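Local coordinates for protein DyP2 (PDB 4G2C) that is a multifunctional haem peroxidase of the dye-decolourising family that oxidises dyes and probably lignin-related compounds, with a manganese ion bound in the same chain, at residues P56-T68 and L372-H384. Numbering follows the deposited sequence.
Sequences PNILKAHVRDRLT and LMARRGQTYGRRH. With HEM (protoporphyrin IX containing Fe), chain C; ACT (acetate ion), chain T; ACT (acetate ion), chain X; ACT (acetate ion), chain O.
R376 reaches into the loop formed by N57 to A61 and reads two of its carbonyls with one edge of its guanidinium. NE bonds N57 O at 2.7 Å, with the acceptor lying in the guanidinium plane, and NH2 bonds I58 O at 2.8 Å from above that carbonyl's plane. The bend at chi2 (-77°) turns the group into the loop; there A374 CB lies over the rim of one face and A61 N over the rim of the opposite one, while A61 CB packs 3.4 Å from R376 CD. With an alanine here, the carbonyls of N57 and I58 would probably lose both guanidinium donors and the loop its grip on the strand.

The traffic also runs the other way. R64 brings its guanidinium up to the R376-G377 backbone, both acceptors tilted from its plane: NE bonds R376 O at 3.0 Å and NH2 bonds G377 O at 3.1 Å, both bent (137°), while R376 CB lies over one face. Next along, Q378 NE2 gives R64 O a nearly straight bond (167°), coming from above the carbonyl plane. L67 CD2 touches Q378 CB at 4.1 Å.

Second-shell bonds fix these groups. R64 NH1 holds H62 O, in the guanidinium plane; N57 OD1 takes the H62 N-H; and Q378 OE1 accepts from T379 N on a lone pair. A water joins N57 ND2 to R376 O. R376 NH1 returns to R375 O, and R375 itself turns away to the haem, its NH2 2.6 Å from propionate O2A.

The contact thus ties the loop leading into strand 66-74 to strand 374-380, whose R375 belongs to the haem pocket. L67 and I58 also touch strand 402-409, which pairs with 374-380, while strand 66-74 runs between 166-172 and 193-205, with a classic bulge at D65 and R66 opposite D172.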
ATOM      1  N   PRO A  56     -16.304   0.964   0.009  1.00 24.51           N
ATOM      2  CA  PRO A  56     -15.506  -0.093   0.642  1.00 23.03           C
ATOM      3  C   PRO A  56     -14.009   0.065   0.329  1.00 24.75           C
ATOM      4  O   PRO A  56     -13.616   0.857  -0.543  1.00 22.08           O
ATOM      5  CB  PRO A  56     -16.019  -1.375  -0.034  1.00 22.63           C
ATOM      6  CG  PRO A  56     -17.336  -1.021  -0.631  1.00 21.50           C
ATOM      7  CD  PRO A  56     -17.236   0.422  -0.997  1.00 26.38           C
ATOM      8  N   ASN A  57     -13.194  -0.706   1.043  1.00 22.62           N
ATOM      9  CA  ASN A  57     -11.754  -0.802   0.804  1.00 22.85           C
ATOM     10  C   ASN A  57     -10.963   0.357   1.416  1.00 24.59           C
ATOM     11  O   ASN A  57      -9.734   0.349   1.398  1.00 20.19           O
ATOM     12  CB  ASN A  57     -11.442  -0.963  -0.693  1.00 20.36           C
ATOM     13  CG  ASN A  57     -10.040  -1.519  -0.947  1.00 20.72           C
ATOM     14  OD1 ASN A  57      -9.531  -2.352  -0.185  1.00 24.50           O
ATOM     15  ND2 ASN A  57      -9.410  -1.059  -2.013  1.00 20.69           N
ATOM     16  N   ILE A  58     -11.669   1.344   1.973  1.00 21.64           N
ATOM     17  CA  ILE A  58     -10.993   2.527   2.476  1.00 23.14           C
ATOM     18  C   ILE A  58     -10.688   2.408   3.973  1.00 20.63           C
ATOM     19  O   ILE A  58      -9.534   2.321   4.357  1.00 20.96           O
ATOM     20  CB  ILE A  58     -11.768   3.828   2.140  1.00 24.72           C
ATOM     21  CG1 ILE A  58     -11.838   4.033   0.618  1.00 24.19           C
ATOM     22  CG2 ILE A  58     -11.083   5.026   2.780  1.00 19.24           C
ATOM     23  CD1 ILE A  58     -12.895   5.061   0.150  1.00 20.50           C
ATOM     24  N   LEU A  59     -11.721   2.397   4.808  1.00 23.83           N
ATOM     25  CA  LEU A  59     -11.529   2.239   6.254  1.00 29.35           C
ATOM     26  C   LEU A  59     -11.105   0.804   6.625  1.00 26.98           C
ATOM     27  O   LEU A  59     -10.575   0.557   7.709  1.00 26.97           O
ATOM     28  CB  LEU A  59     -12.793   2.637   7.029  1.00 20.73           C
ATOM     29  CG  LEU A  59     -13.261   4.094   7.096  1.00 26.52           C
ATOM     30  CD1 LEU A  59     -14.591   4.180   7.811  1.00 23.60           C
ATOM     31  CD2 LEU A  59     -12.238   5.024   7.790  1.00 22.54           C
ATOM     32  N   LYS A  60     -11.337  -0.129   5.712  1.00 28.14           N
ATOM     33  CA  LYS A  60     -11.024  -1.538   5.936  1.00 26.25           C
ATOM     34  C   LYS A  60     -10.811  -2.194   4.573  1.00 26.74           C
ATOM     35  O   LYS A  60     -11.686  -2.125   3.721  1.00 24.73           O
ATOM     36  CB  LYS A  60     -12.212  -2.204   6.627  1.00 29.50           C
ATOM     37  CG  LYS A  60     -12.141  -3.725   6.707  1.00 31.55           C
ATOM     38  CD  LYS A  60     -11.604  -4.129   8.035  1.00 30.47           C
ATOM     39  CE  LYS A  60     -11.425  -5.621   8.152  1.00 31.60           C
ATOM     40  NZ  LYS A  60     -10.329  -5.876   9.120  1.00 36.09           N
ATOM     41  N   ALA A  61      -9.662  -2.827   4.360  1.00 25.85           N
ATOM     42  CA  ALA A  61      -9.350  -3.398   3.047  1.00 23.33           C
ATOM     43  C   ALA A  61     -10.429  -4.374   2.553  1.00 22.41           C
ATOM     44  O   ALA A  61     -11.088  -5.022   3.348  1.00 28.65           O
ATOM     45  CB  ALA A  61      -7.984  -4.087   3.076  1.00 20.49           C
ATOM     46  N   HIS A  62     -10.621  -4.475   1.243  1.00 21.34           N
ATOM     47  CA  HIS A  62     -11.548  -5.468   0.711  1.00 19.78           C
ATOM     48  C   HIS A  62     -10.729  -6.634   0.171  1.00 20.75           C
ATOM     49  O   HIS A  62      -9.650  -6.430  -0.384  1.00 21.30           O
ATOM     50  CB  HIS A  62     -12.431  -4.862  -0.379  1.00 21.78           C
ATOM     51  CG  HIS A  62     -13.668  -5.655  -0.683  1.00 23.84           C
ATOM     52  ND1 HIS A  62     -13.638  -6.866  -1.342  1.00 20.26           N
ATOM     53  CD2 HIS A  62     -14.976  -5.398  -0.429  1.00 18.18           C
ATOM     54  CE1 HIS A  62     -14.870  -7.323  -1.479  1.00 20.41           C
ATOM     55  NE2 HIS A  62     -15.698  -6.454  -0.929  1.00 22.85           N
ATOM     56  N   VAL A  63     -11.214  -7.852   0.380  1.00 17.85           N
ATOM     57  CA  VAL A  63     -10.580  -9.026  -0.202  1.00 22.70           C
ATOM     58  C   VAL A  63     -10.550  -8.809  -1.699  1.00 23.68           C
ATOM     59  O   VAL A  63     -11.554  -8.407  -2.291  1.00 23.52           O
ATOM     60  CB  VAL A  63     -11.387 -10.320   0.103  1.00 30.91           C
ATOM     61  CG1 VAL A  63     -12.755 -10.279  -0.602  1.00 24.57           C
ATOM     62  CG2 VAL A  63     -10.600 -11.568  -0.303  1.00 27.82           C
ATOM     63  N   ARG A  64      -9.402  -9.074  -2.308  1.00 23.06           N
ATOM     64  CA  ARG A  64      -9.204  -8.788  -3.718  1.00 22.70           C
ATOM     65  C   ARG A  64      -8.116  -9.686  -4.304  1.00 21.86           C
ATOM     66  O   ARG A  64      -7.252  -9.221  -5.052  1.00 21.57           O
ATOM     67  CB  ARG A  64      -8.832  -7.305  -3.900  1.00 21.95           C
ATOM     68  CG  ARG A  64      -7.573  -6.907  -3.136  1.00 24.34           C
ATOM     69  CD  ARG A  64      -7.516  -5.414  -2.806  1.00 23.72           C
ATOM     70  NE  ARG A  64      -6.278  -5.122  -2.087  1.00 22.60           N
ATOM     71  CZ  ARG A  64      -6.073  -5.439  -0.811  1.00 23.98           C
ATOM     72  NH1 ARG A  64      -7.041  -6.028  -0.121  1.00 24.08           N
ATOM     73  NH2 ARG A  64      -4.907  -5.171  -0.227  1.00 21.01           N
ATOM     74  N   ASP A  65      -8.167 -10.969  -3.957  1.00 21.16           N
ATOM     75  CA  ASP A  65      -7.138 -11.934  -4.365  1.00 25.94           C
ATOM     76  C   ASP A  65      -7.144 -12.068  -5.879  1.00 24.74           C
ATOM     77  O   ASP A  65      -6.154 -12.437  -6.490  1.00 29.50           O
ATOM     78  CB  ASP A  65      -7.382 -13.299  -3.711  1.00 26.57           C
ATOM     79  CG  ASP A  65      -7.248 -13.258  -2.198  1.00 31.32           C
ATOM     80  OD1 ASP A  65      -6.424 -12.466  -1.678  1.00 37.91           O
ATOM     81  OD2 ASP A  65      -7.962 -14.020  -1.520  1.00 35.01           O
ATOM     82  N   ARG A  66      -8.290 -11.775  -6.472  1.00 25.14           N
ATOM     83  CA  ARG A  66      -8.401 -11.614  -7.909  1.00 27.22           C
ATOM     84  C   ARG A  66      -8.849 -10.190  -8.086  1.00 24.01           C
ATOM     85  O   ARG A  66      -9.861  -9.784  -7.521  1.00 22.80           O
ATOM     86  CB  ARG A  66      -9.446 -12.573  -8.495  1.00 28.66           C
ATOM     87  CG  ARG A  66      -8.994 -14.030  -8.551  1.00 32.79           C
ATOM     88  CD  ARG A  66      -7.727 -14.160  -9.389  1.00 37.56           C
ATOM     89  NE  ARG A  66      -7.502 -15.531  -9.833  1.00 48.10           N
ATOM     90  CZ  ARG A  66      -7.587 -15.934 -11.099  1.00 50.25           C
ATOM     91  NH1 ARG A  66      -7.879 -15.061 -12.063  1.00 47.88           N
ATOM     92  NH2 ARG A  66      -7.371 -17.212 -11.401  1.00 50.64           N
ATOM     93  N   LEU A  67      -8.081  -9.427  -8.848  1.00 27.03           N
ATOM     94  CA  LEU A  67      -8.368  -8.017  -9.041  1.00 28.69           C
ATOM     95  C   LEU A  67      -8.189  -7.621 -10.496  1.00 26.04           C
ATOM     96  O   LEU A  67      -7.157  -7.901 -11.108  1.00 28.46           O
ATOM     97  CB  LEU A  67      -7.447  -7.166  -8.162  1.00 28.00           C
ATOM     98  CG  LEU A  67      -7.470  -5.660  -8.416  1.00 27.15           C
ATOM     99  CD1 LEU A  67      -8.805  -5.075  -7.975  1.00 27.23           C
ATOM    100  CD2 LEU A  67      -6.318  -4.992  -7.686  1.00 25.77           C
ATOM    101  N   THR A  68      -9.209  -6.970 -11.039  1.00 24.77           N
ATOM    102  CA  THR A  68      -9.120  -6.352 -12.356  1.00 25.77           C
ATOM    103  C   THR A  68      -9.086  -4.841 -12.181  1.00 25.28           C
ATOM    104  O   THR A  68      -9.917  -4.293 -11.467  1.00 24.49           O
ATOM    105  CB  THR A  68     -10.332  -6.753 -13.245  1.00 29.95           C
ATOM    106  OG1 THR A  68     -10.069  -8.017 -13.869  1.00 26.88           O
ATOM    107  CG2 THR A  68     -10.589  -5.700 -14.326  1.00 24.78           C
ATOM    108  N   LEU A 372       1.833   7.930   8.121  1.00 20.92           N
ATOM    109  CA  LEU A 372       1.469   6.541   7.868  1.00 20.73           C
ATOM    110  C   LEU A 372       0.155   6.463   7.106  1.00 24.95           C
ATOM    111  O   LEU A 372      -0.681   7.362   7.196  1.00 22.11           O
ATOM    112  CB  LEU A 372       1.363   5.754   9.179  1.00 20.16           C
ATOM    113  CG  LEU A 372       2.643   5.710  10.024  1.00 22.67           C
ATOM    114  CD1 LEU A 372       2.476   4.806  11.260  1.00 22.74           C
ATOM    115  CD2 LEU A 372       3.795   5.242   9.179  1.00 20.67           C
ATOM    116  N   MET A 373      -0.037   5.371   6.375  1.00 21.95           N
ATOM    117  CA  MET A 373      -1.153   5.297   5.460  1.00 22.00           C
ATOM    118  C   MET A 373      -1.706   3.884   5.295  1.00 21.23           C
ATOM    119  O   MET A 373      -1.028   2.905   5.561  1.00 17.28           O
ATOM    120  CB  MET A 373      -0.724   5.859   4.101  1.00 19.35           C
ATOM    121  CG  MET A 373      -0.042   4.834   3.230  1.00 19.72           C
ATOM    122  SD  MET A 373       1.064   5.554   2.033  1.00 26.61           S
ATOM    123  CE  MET A 373       2.339   6.237   3.100  1.00 22.12           C
ATOM    124  N   ALA A 374      -2.954   3.810   4.845  1.00 19.51           N
ATOM    125  CA  ALA A 374      -3.605   2.563   4.487  1.00 19.59           C
ATOM    126  C   ALA A 374      -3.104   2.009   3.143  1.00 23.45           C
ATOM    127  O   ALA A 374      -3.335   2.607   2.096  1.00 23.21           O
ATOM    128  CB  ALA A 374      -5.091   2.788   4.407  1.00 21.65           C
ATOM    129  N   ARG A 375      -2.447   0.857   3.180  1.00 22.22           N
ATOM    130  CA  ARG A 375      -1.955   0.211   1.969  1.00 21.68           C
ATOM    131  C   ARG A 375      -2.969  -0.840   1.521  1.00 26.91           C
ATOM    132  O   ARG A 375      -3.479  -1.612   2.343  1.00 26.21           O
ATOM    133  CB  ARG A 375      -0.591  -0.437   2.224  1.00 21.46           C
ATOM    134  CG  ARG A 375       0.534   0.545   2.627  1.00 18.67           C
ATOM    135  CD  ARG A 375       1.873  -0.200   2.923  1.00 23.24           C
ATOM    136  NE  ARG A 375       1.764  -0.966   4.167  1.00 22.14           N
ATOM    137  CZ  ARG A 375       2.174  -2.216   4.349  1.00 24.74           C
ATOM    138  NH1 ARG A 375       2.778  -2.890   3.364  1.00 22.87           N
ATOM    139  NH2 ARG A 375       1.981  -2.788   5.534  1.00 22.29           N
ATOM    140  N   ARG A 376      -3.257  -0.870   0.223  1.00 21.86           N
ATOM    141  CA  ARG A 376      -4.255  -1.786  -0.324  1.00 24.39           C
ATOM    142  C   ARG A 376      -3.768  -2.409  -1.624  1.00 24.44           C
ATOM    143  O   ARG A 376      -4.565  -2.650  -2.531  1.00 24.51           O
ATOM    144  CB  ARG A 376      -5.556  -1.026  -0.606  1.00 22.22           C
ATOM    145  CG  ARG A 376      -6.120  -0.281   0.594  1.00 20.51           C
ATOM    146  CD  ARG A 376      -6.805  -1.244   1.556  1.00 18.37           C
ATOM    147  NE  ARG A 376      -7.461  -0.521   2.640  1.00 23.66           N
ATOM    148  CZ  ARG A 376      -6.982  -0.422   3.879  1.00 25.50           C
ATOM    149  NH1 ARG A 376      -5.838  -1.021   4.200  1.00 20.21           N
ATOM    150  NH2 ARG A 376      -7.651   0.271   4.799  1.00 21.53           N
ATOM    151  N   GLY A 377      -2.463  -2.660  -1.721  1.00 27.56           N
ATOM    152  CA  GLY A 377      -1.860  -3.141  -2.950  1.00 20.64           C
ATOM    153  C   GLY A 377      -2.185  -4.587  -3.267  1.00 28.03           C
ATOM    154  O   GLY A 377      -2.712  -5.319  -2.431  1.00 23.67           O
ATOM    155  N   GLN A 378      -1.892  -5.001  -4.494  1.00 24.62           N
ATOM    156  CA  GLN A 378      -2.007  -6.409  -4.851  1.00 27.91           C
ATOM    157  C   GLN A 378      -0.885  -6.756  -5.811  1.00 25.90           C
ATOM    158  O   GLN A 378      -0.514  -5.935  -6.662  1.00 23.38           O
ATOM    159  CB  GLN A 378      -3.381  -6.721  -5.457  1.00 24.95           C
ATOM    160  CG  GLN A 378      -3.662  -8.205  -5.723  1.00 25.12           C
ATOM    161  CD  GLN A 378      -3.422  -9.092  -4.517  1.00 23.88           C
ATOM    162  OE1 GLN A 378      -2.279  -9.366  -4.158  1.00 26.35           O
ATOM    163  NE2 GLN A 378      -4.499  -9.550  -3.888  1.00 25.18           N
ATOM    164  N   THR A 379      -0.309  -7.948  -5.642  1.00 19.79           N
ATOM    165  CA  THR A 379       0.732  -8.413  -6.563  1.00 22.73           C
ATOM    166  C   THR A 379       0.204  -8.670  -7.980  1.00 21.88           C
ATOM    167  O   THR A 379      -0.980  -8.949  -8.186  1.00 23.32           O
ATOM    168  CB  THR A 379       1.395  -9.708  -6.055  1.00 23.86           C
ATOM    169  OG1 THR A 379       0.386 -10.618  -5.588  1.00 22.23           O
ATOM    170  CG2 THR A 379       2.364  -9.398  -4.920  1.00 21.64           C
ATOM    171  N   TYR A 380       1.089  -8.591  -8.958  1.00 25.88           N
ATOM    172  CA  TYR A 380       0.720  -8.996 -10.306  1.00 25.81           C
ATOM    173  C   TYR A 380       1.768  -9.904 -10.935  1.00 26.36           C
ATOM    174  O   TYR A 380       2.934  -9.915 -10.529  1.00 24.34           O
ATOM    175  CB  TYR A 380       0.503  -7.775 -11.190  1.00 20.72           C
ATOM    176  CG  TYR A 380       1.776  -7.070 -11.586  1.00 22.98           C
ATOM    177  CD1 TYR A 380       2.473  -7.446 -12.733  1.00 26.69           C
ATOM    178  CD2 TYR A 380       2.284  -6.019 -10.820  1.00 23.01           C
ATOM    179  CE1 TYR A 380       3.644  -6.789 -13.111  1.00 26.28           C
ATOM    180  CE2 TYR A 380       3.450  -5.356 -11.193  1.00 22.97           C
ATOM    181  CZ  TYR A 380       4.123  -5.748 -12.340  1.00 25.25           C
ATOM    182  OH  TYR A 380       5.281  -5.103 -12.724  1.00 25.93           O
ATOM    183  N   GLY A 381       1.341 -10.646 -11.952  1.00 27.54           N
ATOM    184  CA  GLY A 381       2.229 -11.521 -12.686  1.00 30.33           C
ATOM    185  C   GLY A 381       2.040 -12.984 -12.313  1.00 36.17           C
ATOM    186  O   GLY A 381       1.557 -13.315 -11.229  1.00 32.91           O
ATOM    187  N   ARG A 382       2.414 -13.874 -13.223  1.00 37.12           N
ATOM    188  CA  ARG A 382       2.401 -15.293 -12.902  1.00 38.87           C
ATOM    189  C   ARG A 382       3.818 -15.818 -12.982  1.00 32.77           C
ATOM    190  O   ARG A 382       4.610 -15.373 -13.807  1.00 37.11           O
ATOM    191  CB  ARG A 382       1.474 -16.072 -13.839  1.00 39.74           C
ATOM    192  CG  ARG A 382      -0.013 -15.768 -13.653  1.00 45.10           C
ATOM    193  CD  ARG A 382      -0.870 -16.751 -14.445  1.00 49.91           C
ATOM    194  NE  ARG A 382      -2.279 -16.725 -14.054  1.00 51.64           N
ATOM    195  CZ  ARG A 382      -2.788 -17.429 -13.042  1.00 54.81           C
ATOM    196  NH1 ARG A 382      -2.001 -18.210 -12.302  1.00 49.28           N
ATOM    197  NH2 ARG A 382      -4.086 -17.346 -12.763  1.00 46.75           N
ATOM    198  N   ARG A 383       4.149 -16.743 -12.097  1.00 31.95           N
ATOM    199  CA  ARG A 383       5.460 -17.368 -12.133  1.00 34.06           C
ATOM    200  C   ARG A 383       5.312 -18.867 -11.932  1.00 34.47           C
ATOM    201  O   ARG A 383       4.244 -19.350 -11.544  1.00 33.82           O
ATOM    202  CB  ARG A 383       6.352 -16.779 -11.053  1.00 33.82           C
ATOM    203  CG  ARG A 383       5.734 -16.848  -9.682  1.00 29.44           C
ATOM    204  CD  ARG A 383       6.385 -15.827  -8.786  1.00 30.88           C
ATOM    205  NE  ARG A 383       7.722 -16.220  -8.350  1.00 31.07           N
ATOM    206  CZ  ARG A 383       8.432 -15.515  -7.476  1.00 33.30           C
ATOM    207  NH1 ARG A 383       7.921 -14.381  -6.990  1.00 21.18           N
ATOM    208  NH2 ARG A 383       9.641 -15.923  -7.104  1.00 25.74           N
ATOM    209  N   HIS A 384       6.386 -19.604 -12.191  1.00 34.94           N
ATOM    210  CA  HIS A 384       6.331 -21.056 -12.112  1.00 34.27           C
ATOM    211  C   HIS A 384       7.139 -21.589 -10.932  1.00 40.59           C
ATOM    212  O   HIS A 384       7.281 -22.797 -10.759  1.00 40.56           O
ATOM    213  CB  HIS A 384       6.792 -21.660 -13.439  1.00 39.28           C
ATOM    214  CG  HIS A 384       6.090 -21.081 -14.629  1.00 39.87           C
ATOM    215  ND1 HIS A 384       4.737 -21.247 -14.852  1.00 36.68           N
ATOM    216  CD2 HIS A 384       6.543 -20.309 -15.648  1.00 37.04           C
ATOM    217  CE1 HIS A 384       4.391 -20.612 -15.958  1.00 35.01           C
ATOM    218  NE2 HIS A 384       5.470 -20.039 -16.464  1.00 36.52           N
TER
HETATM  219  CHA HEM C 501       5.670  -2.902   4.824  1.00 22.15           C
HETATM  220  CHB HEM C 501       7.397  -4.814   0.703  1.00 20.71           C
HETATM  221  CHC HEM C 501       6.397  -0.708  -1.692  1.00 21.54           C
HETATM  222  CHD HEM C 501       5.430   1.424   2.545  1.00 18.68           C
HETATM  223  C1A HEM C 501       6.208  -3.784   3.919  1.00 21.21           C
HETATM  224  C2A HEM C 501       6.592  -5.151   4.208  1.00 21.68           C
HETATM  225  C3A HEM C 501       7.062  -5.672   3.068  1.00 19.59           C
HETATM  226  C4A HEM C 501       6.990  -4.663   2.025  1.00 21.42           C
HETATM  227  CMA HEM C 501       7.594  -7.101   2.871  1.00 20.23           C
HETATM  228  CAA HEM C 501       6.461  -5.842   5.594  1.00 17.30           C
HETATM  229  CBA HEM C 501       5.041  -6.394   5.754  1.00 21.83           C
HETATM  230  CGA HEM C 501       4.083  -5.352   6.284  1.00 24.10           C
HETATM  231  O1A HEM C 501       4.345  -4.744   7.337  1.00 23.82           O
HETATM  232  O2A HEM C 501       3.031  -5.114   5.654  1.00 28.37           O
HETATM  233  C1B HEM C 501       7.296  -3.883  -0.322  1.00 22.81           C
HETATM  234  C2B HEM C 501       7.665  -4.056  -1.726  1.00 22.40           C
HETATM  235  C3B HEM C 501       7.378  -2.908  -2.372  1.00 22.78           C
HETATM  236  C4B HEM C 501       6.808  -1.986  -1.420  1.00 21.09           C
HETATM  237  CMB HEM C 501       8.297  -5.336  -2.330  1.00 20.91           C
HETATM  238  CAB HEM C 501       7.552  -2.556  -3.866  1.00 21.85           C
HETATM  239  CBB HEM C 501       7.658  -3.514  -4.790  1.00 18.85           C
HETATM  240  C1C HEM C 501       6.124   0.248  -0.739  1.00 23.66           C
HETATM  241  C2C HEM C 501       5.985   1.676  -0.978  1.00 24.26           C
HETATM  242  C3C HEM C 501       5.700   2.257   0.199  1.00 20.73           C
HETATM  243  C4C HEM C 501       5.658   1.218   1.209  1.00 19.66           C
HETATM  244  CMC HEM C 501       6.104   2.382  -2.359  1.00 18.99           C
HETATM  245  CAC HEM C 501       5.496   3.765   0.481  1.00 17.92           C
HETATM  246  CBC HEM C 501       5.974   4.703  -0.352  1.00 19.74           C
HETATM  247  C1D HEM C 501       5.349   0.461   3.528  1.00 22.96           C
HETATM  248  C2D HEM C 501       4.878   0.711   4.864  1.00 22.93           C
HETATM  249  C3D HEM C 501       4.943  -0.646   5.548  1.00 24.59           C
HETATM  250  C4D HEM C 501       5.456  -1.568   4.584  1.00 22.17           C
HETATM  251  CMD HEM C 501       4.401   2.053   5.446  1.00 20.06           C
HETATM  252  CAD HEM C 501       4.589  -0.983   6.982  1.00 23.25           C
HETATM  253  CBD HEM C 501       5.756  -0.449   7.788  1.00 21.30           C
HETATM  254  CGD HEM C 501       5.342  -0.644   9.220  1.00 24.06           C
HETATM  255  O1D HEM C 501       4.263  -0.114   9.595  1.00 18.78           O
HETATM  256  O2D HEM C 501       6.075  -1.367   9.947  1.00 25.23           O
HETATM  257  NA  HEM C 501       6.452  -3.523   2.590  1.00 16.48           N
HETATM  258  NB  HEM C 501       6.777  -2.610  -0.187  1.00 24.81           N
HETATM  259  NC  HEM C 501       5.919   0.005   0.610  1.00 20.42           N
HETATM  260  ND  HEM C 501       5.676  -0.886   3.409  1.00 20.39           N
HETATM  261 FE   HEM C 501       6.411  -1.759   1.599  1.00 20.00          FE
HETATM  262  C   ACT T 518      -8.513 -11.511 -12.207  1.00 47.27           C
HETATM  263  O   ACT T 518      -9.504 -12.292 -12.245  1.00 45.05           O
HETATM  264  OXT ACT T 518      -7.602 -11.752 -11.367  1.00 46.90           O
HETATM  265  CH3 ACT T 518      -8.419 -10.336 -13.126  1.00 38.25           C
HETATM  266  C   ACT X 522      -7.388  -2.765   7.477  1.00 37.13           C
HETATM  267  O   ACT X 522      -7.652  -3.128   6.308  1.00 35.06           O
HETATM  268  OXT ACT X 522      -7.214  -1.530   7.652  1.00 38.49           O
HETATM  269  CH3 ACT X 522      -7.290  -3.760   8.599  1.00 36.99           C
HETATM  270  C   ACT O 513      -0.084  -4.378   0.496  1.00 36.98           C
HETATM  271  O   ACT O 513      -0.922  -4.188   1.414  1.00 35.35           O
HETATM  272  OXT ACT O 513       0.383  -3.364  -0.086  1.00 39.10           O
HETATM  273  CH3 ACT O 513       0.333  -5.764   0.106  1.00 37.98           C
HETATM  274  O   HOH W   1      -6.842  -1.963  -3.768  1.00 25.11           O